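Side-chain contacts in titin (Homo sapiens, PDB 5JDD), which probably serves as an elastic, structural filament of muscle sarcomeres, built here from three tandem immunoglobulin domains of its I-band region: residues 199-204 and 247-252; 223-228 and 232-237. All blocks are in the same frame, centred on the assembly; numbering follows the deposited sequence. Where two conformers were deposited one is given.

Overall arrangement
Both contacts belong to the last of three immunoglobulin I-set domains, and their centres are about 12 Å apart. Interaction 1 joins the two sheets of that domain, strand 195-201 facing strand 245-251. Interaction 2 lies within one sheet, pairing the hairpin strands 223-228 and 231-236. Along the chain, 223-228 and 232-237 are nested between 199-204 and 247-252. Strands 195-201 and 231-236 are neighbours in the four-stranded sheet, so a probable hydrogen bond from His232 N to Val199 O, 2.9 Å long, ties the contacts together. Leu234 and Ile236 also pack on Tyr247, continuing the core of the sandwich between the sheets.

Interaction 1 (199-204 and 247-252); sequences VTVNYE and YTFVAG
Val199, in the conformer given, sets its CG2 methyl squarely over one face of the Phe249 ring, 3.5 Å from the centroid and only 7° off the ring normal. This is a CH-pi contact in which the methyl sits almost evenly above the six ring carbons; the shortest approach, Val199 CG2 to Phe249 CD1, is 3.6 Å. With CG anti to the backbone N (chi1 171°), the phenyl group of Phe249 leans along its strand toward Ala251, which brings its far end within range of a second valine. Val201 reaches that end with CG1, 3.9 Å from Phe249 CE2, and the two side chains cross at about a right angle. The other methyl of Val199, CG1, lies nearest the start of the aromatic side chain, 4.1 Å from Phe249 CB. No hydrogen bond spans the two segments, and three buried apolar side chains make the whole contact. Around them, Trp210 meets the Phe249 ring edge-to-face, Ile180 also packs on it, and His232 touches both valines. Beyond Val201 the contact between the two segments ends: the chain turns into the loop of Asn202, Tyr203 and the exposed Glu204, whose carboxylate forms a salt bridge with Lys229. On the other side of the strand, Thr200 turns its hydroxyl from the core to hydrogen-bond with Thr231. Apolar side chains alternating inward from strands 195-201 and 245-251, which lie in different sheets, form part of the core of the immunoglobulin beta-sandwich of the I-set type.

Interaction 2 (223-228 and 232-237); sequences CQMRTK and HSLNIR
Thr227 and His232 close one end of an antiparallel beta hairpin in the I-set immunoglobulin sandwich, their side chains lying side by side and pointing the same way. Two hydrogen-bonded pairs, Gln224 with Asn235 and Arg226 with Ser233, hold the strands together; the straightest bond runs from Asn235 N to Gln224 O (2.8 Å, 174°). Cys223, Met225, Leu234 and Ile236 share the face of Thr227 and His232. In Met225, CB lies 3.9 Å from Ser233 O, CG packs 3.6 Å from Leu234 CD1, and SD lies 4.1 Å from that methyl; a bend at chi3 (-71°) then turns CE away from Leu234, back toward Cys223. Met225 and Leu234 also touch Trp210. On the other face, Gln224 NE2 sits over one face of the Arg237 guanidinium, offset toward its rim, with the planes 46° apart. Gln224 NE2 and Arg237 NH2, both donors, do not bond; Gln224 NE2 instead donates to Asp221 O, while OE1 takes a weak bond from Arg226 NH2. In the conformer given, water 1 links Ser233 OG to Gln224 O. Thr227 OG1 approaches the His232 ring at its edge, near the ring plane, and shares a hydrogen bond with ND1, 2.9 Å long.

Interaction 1 (199-204 and 247-252)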
# COMPACT_ATOMS: atom_id res chain seq x y z
N VAL A 199 2.61 35.91 -2.38
CA VAL A 199 1.36 35.29 -1.93
C VAL A 199 1.65 34.42 -0.74
O VAL A 199 2.77 33.93 -0.56
CB VAL A 199 0.73 34.34 -2.98
CG1 VAL A 199 0.11 35.11 -4.09
CG2 VAL A 199 1.76 33.36 -3.51
N THR A 200 0.66 34.25 0.12
CA THR A 200 0.79 33.32 1.23
C THR A 200 -0.30 32.27 1.07
O THR A 200 -1.43 32.60 0.71
CB THR A 200 0.68 34.02 2.59
OG1 THR A 200 1.66 35.06 2.65
CG2 THR A 200 0.93 33.03 3.72
N VAL A 201 0.07 31.01 1.29
CA VAL A 201 -0.88 29.89 1.19
C VAL A 201 -1.05 29.22 2.55
O VAL A 201 -0.33 29.54 3.50
CB VAL A 201 -0.44 28.85 0.15
CG1 VAL A 201 -0.44 29.47 -1.25
CG2 VAL A 201 0.94 28.28 0.48
N ASN A 202 -1.98 28.28 2.64
CA ASN A 202 -2.26 27.63 3.92
C ASN A 202 -1.43 26.38 4.25
O ASN A 202 -1.43 25.93 5.39
CB ASN A 202 -3.76 27.33 4.08
CG ASN A 202 -4.31 26.40 3.00
OD1 ASN A 202 -3.72 26.24 1.92
ND2 ASN A 202 -5.47 25.81 3.27
N TYR A 203 -0.74 25.82 3.26
CA TYR A 203 0.01 24.58 3.46
C TYR A 203 1.44 24.69 2.96
O TYR A 203 1.71 25.28 1.91
CB TYR A 203 -0.65 23.41 2.72
CG TYR A 203 -2.06 23.06 3.14
CD1 TYR A 203 -2.34 22.65 4.44
CD2 TYR A 203 -3.10 23.08 2.22
CE1 TYR A 203 -3.64 22.30 4.82
CE2 TYR A 203 -4.39 22.73 2.58
CZ TYR A 203 -4.66 22.35 3.89
OH TYR A 203 -5.95 22.00 4.26
N GLU A 204 2.36 24.09 3.71
CA GLU A 204 3.75 24.02 3.30
C GLU A 204 3.92 22.89 2.30
O GLU A 204 3.20 21.89 2.36
CB GLU A 204 4.62 23.77 4.53
CG GLU A 204 6.10 23.88 4.27
CD GLU A 204 6.89 24.14 5.54
OE1 GLU A 204 6.90 23.25 6.42
OE2 GLU A 204 7.48 25.24 5.66
N TYR A 247 0.07 39.06 -13.72
CA TYR A 247 0.78 37.91 -13.19
C TYR A 247 -0.15 37.06 -12.35
O TYR A 247 -0.97 37.59 -11.59
CB TYR A 247 1.99 38.39 -12.37
CG TYR A 247 3.04 39.00 -13.25
CD1 TYR A 247 2.97 40.34 -13.64
CD2 TYR A 247 4.08 38.23 -13.74
CE1 TYR A 247 3.93 40.89 -14.49
CE2 TYR A 247 5.06 38.78 -14.57
CZ TYR A 247 4.97 40.11 -14.95
OH TYR A 247 5.92 40.65 -15.78
N THR A 248 -0.02 35.74 -12.51
CA THR A 248 -0.90 34.81 -11.80
C THR A 248 -0.07 33.77 -11.06
O THR A 248 0.82 33.14 -11.63
CB THR A 248 -1.85 34.08 -12.77
OG1 THR A 248 -2.62 35.04 -13.51
CG2 THR A 248 -2.79 33.16 -12.00
N PHE A 249 -0.37 33.60 -9.78
CA PHE A 249 0.17 32.50 -9.01
C PHE A 249 -0.84 31.37 -9.07
O PHE A 249 -2.04 31.61 -8.86
CB PHE A 249 0.40 32.94 -7.57
CG PHE A 249 0.76 31.82 -6.64
CD1 PHE A 249 2.08 31.39 -6.51
CD2 PHE A 249 -0.22 31.21 -5.87
CE1 PHE A 249 2.41 30.36 -5.64
CE2 PHE A 249 0.10 30.17 -5.01
CZ PHE A 249 1.43 29.75 -4.89
N VAL A 250 -0.37 30.16 -9.37
CA VAL A 250 -1.24 28.99 -9.46
C VAL A 250 -0.72 27.87 -8.57
O VAL A 250 0.43 27.48 -8.68
CB VAL A 250 -1.29 28.44 -10.89
CG1 VAL A 250 -2.18 27.20 -10.96
CG2 VAL A 250 -1.76 29.50 -11.87
N ALA A 251 -1.58 27.35 -7.70
CA ALA A 251 -1.22 26.18 -6.90
C ALA A 251 -2.43 25.30 -6.74
O ALA A 251 -3.41 25.72 -6.12
CB ALA A 251 -0.69 26.60 -5.54
N GLY A 252 -2.37 24.09 -7.28
CA GLY A 252 -3.53 23.22 -7.31
C GLY A 252 -4.66 23.91 -8.05
O GLY A 252 -4.47 24.41 -9.17

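Interaction 2 (223-228 and 232-237)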
# COMPACT_ATOMS: atom_id res chain seq x y z
N CYS A 223 13.96 36.79 -13.36
CA CYS A 223 12.72 36.38 -12.69
C CYS A 223 12.99 35.24 -11.74
O CYS A 223 13.07 34.07 -12.15
CB CYS A 223 11.65 35.97 -13.70
SG CYS A 223 11.12 37.34 -14.76
N GLN A 224 13.16 35.57 -10.47
CA GLN A 224 13.45 34.55 -9.47
C GLN A 224 12.21 34.23 -8.64
O GLN A 224 11.52 35.13 -8.15
CB GLN A 224 14.62 34.97 -8.58
CG GLN A 224 15.92 35.15 -9.35
CD GLN A 224 17.07 35.62 -8.49
OE1 GLN A 224 17.07 35.44 -7.27
NE2 GLN A 224 18.07 36.24 -9.12
N MET A 225 11.93 32.94 -8.49
CA MET A 225 10.75 32.47 -7.77
C MET A 225 11.18 31.64 -6.58
O MET A 225 11.84 30.61 -6.73
CB MET A 225 9.86 31.64 -8.70
CG MET A 225 9.10 32.52 -9.68
SD MET A 225 8.53 31.75 -11.22
CE MET A 225 10.09 31.53 -12.09
N ARG A 226 10.81 32.10 -5.39
CA ARG A 226 11.30 31.48 -4.16
C ARG A 226 10.20 31.24 -3.13
O ARG A 226 9.15 31.87 -3.16
CB ARG A 226 12.36 32.37 -3.51
CG ARG A 226 13.61 32.58 -4.35
CD ARG A 226 14.68 33.27 -3.53
NE ARG A 226 15.91 33.47 -4.30
CZ ARG A 226 16.88 32.57 -4.44
NH1 ARG A 226 16.79 31.37 -3.86
NH2 ARG A 226 17.95 32.86 -5.17
N THR A 227 10.49 30.33 -2.20
CA THR A 227 9.56 29.99 -1.13
C THR A 227 10.20 30.27 0.24
O THR A 227 11.36 29.93 0.46
CB THR A 227 9.19 28.52 -1.22
OG1 THR A 227 8.57 28.27 -2.49
CG2 THR A 227 8.24 28.12 -0.09
N LYS A 228 9.45 30.92 1.13
CA LYS A 228 9.87 31.14 2.52
C LYS A 228 8.69 30.84 3.41
O LYS A 228 7.72 31.61 3.41
CB LYS A 228 10.26 32.59 2.75
CG LYS A 228 11.49 33.07 2.03
CD LYS A 228 11.76 34.53 2.37
CE LYS A 228 11.80 34.76 3.87
NZ LYS A 228 12.84 33.92 4.53
N HIS A 232 5.28 32.57 -1.11
CA HIS A 232 5.95 32.35 -2.38
C HIS A 232 6.07 33.70 -3.07
O HIS A 232 5.12 34.48 -3.10
CB HIS A 232 5.14 31.38 -3.24
CG HIS A 232 4.90 30.07 -2.56
ND1 HIS A 232 5.82 29.04 -2.57
CD2 HIS A 232 3.86 29.63 -1.79
CE1 HIS A 232 5.35 28.02 -1.87
NE2 HIS A 232 4.17 28.36 -1.38
N SER A 233 7.26 33.97 -3.60
CA SER A 233 7.54 35.28 -4.19
C SER A 233 8.00 35.17 -5.63
O SER A 233 8.60 34.17 -6.03
CB SER A 233 8.58 36.03 -3.36
OG SER A 233 9.81 35.32 -3.32
N LEU A 234 7.73 36.22 -6.40
CA LEU A 234 8.24 36.35 -7.76
C LEU A 234 8.96 37.69 -7.81
O LEU A 234 8.34 38.75 -7.68
CB LEU A 234 7.11 36.30 -8.79
CG LEU A 234 7.46 36.76 -10.21
CD1 LEU A 234 8.51 35.87 -10.83
CD2 LEU A 234 6.20 36.79 -11.07
N ASN A 235 10.28 37.64 -7.94
CA ASN A 235 11.10 38.83 -7.90
C ASN A 235 11.59 39.13 -9.30
O ASN A 235 12.27 38.30 -9.90
CB ASN A 235 12.27 38.61 -6.95
CG ASN A 235 13.17 39.83 -6.85
OD1 ASN A 235 14.24 39.89 -7.46
ND2 ASN A 235 12.74 40.82 -6.08
N ILE A 236 11.22 40.29 -9.82
CA ILE A 236 11.61 40.68 -11.18
C ILE A 236 12.53 41.89 -11.12
O ILE A 236 12.15 42.95 -10.63
CB ILE A 236 10.39 41.01 -12.06
CG1 ILE A 236 9.38 39.85 -12.04
CG2 ILE A 236 10.82 41.28 -13.49
CD1 ILE A 236 8.16 40.09 -12.91
N ARG A 237 13.75 41.72 -11.63
CA ARG A 237 14.74 42.80 -11.62
C ARG A 237 14.64 43.70 -12.83
O ARG A 237 14.24 43.27 -13.91
CB ARG A 237 16.15 42.22 -11.56
CG ARG A 237 16.41 41.45 -10.30
CD ARG A 237 17.77 40.80 -10.36
NE ARG A 237 18.10 40.15 -9.10
CZ ARG A 237 19.29 39.64 -8.81
NH1 ARG A 237 20.26 39.70 -9.71
NH2 ARG A 237 19.50 39.06 -7.64
O HOH W 1 11.57 35.41 -5.31
O HOH W 2 7.47 31.52 -5.87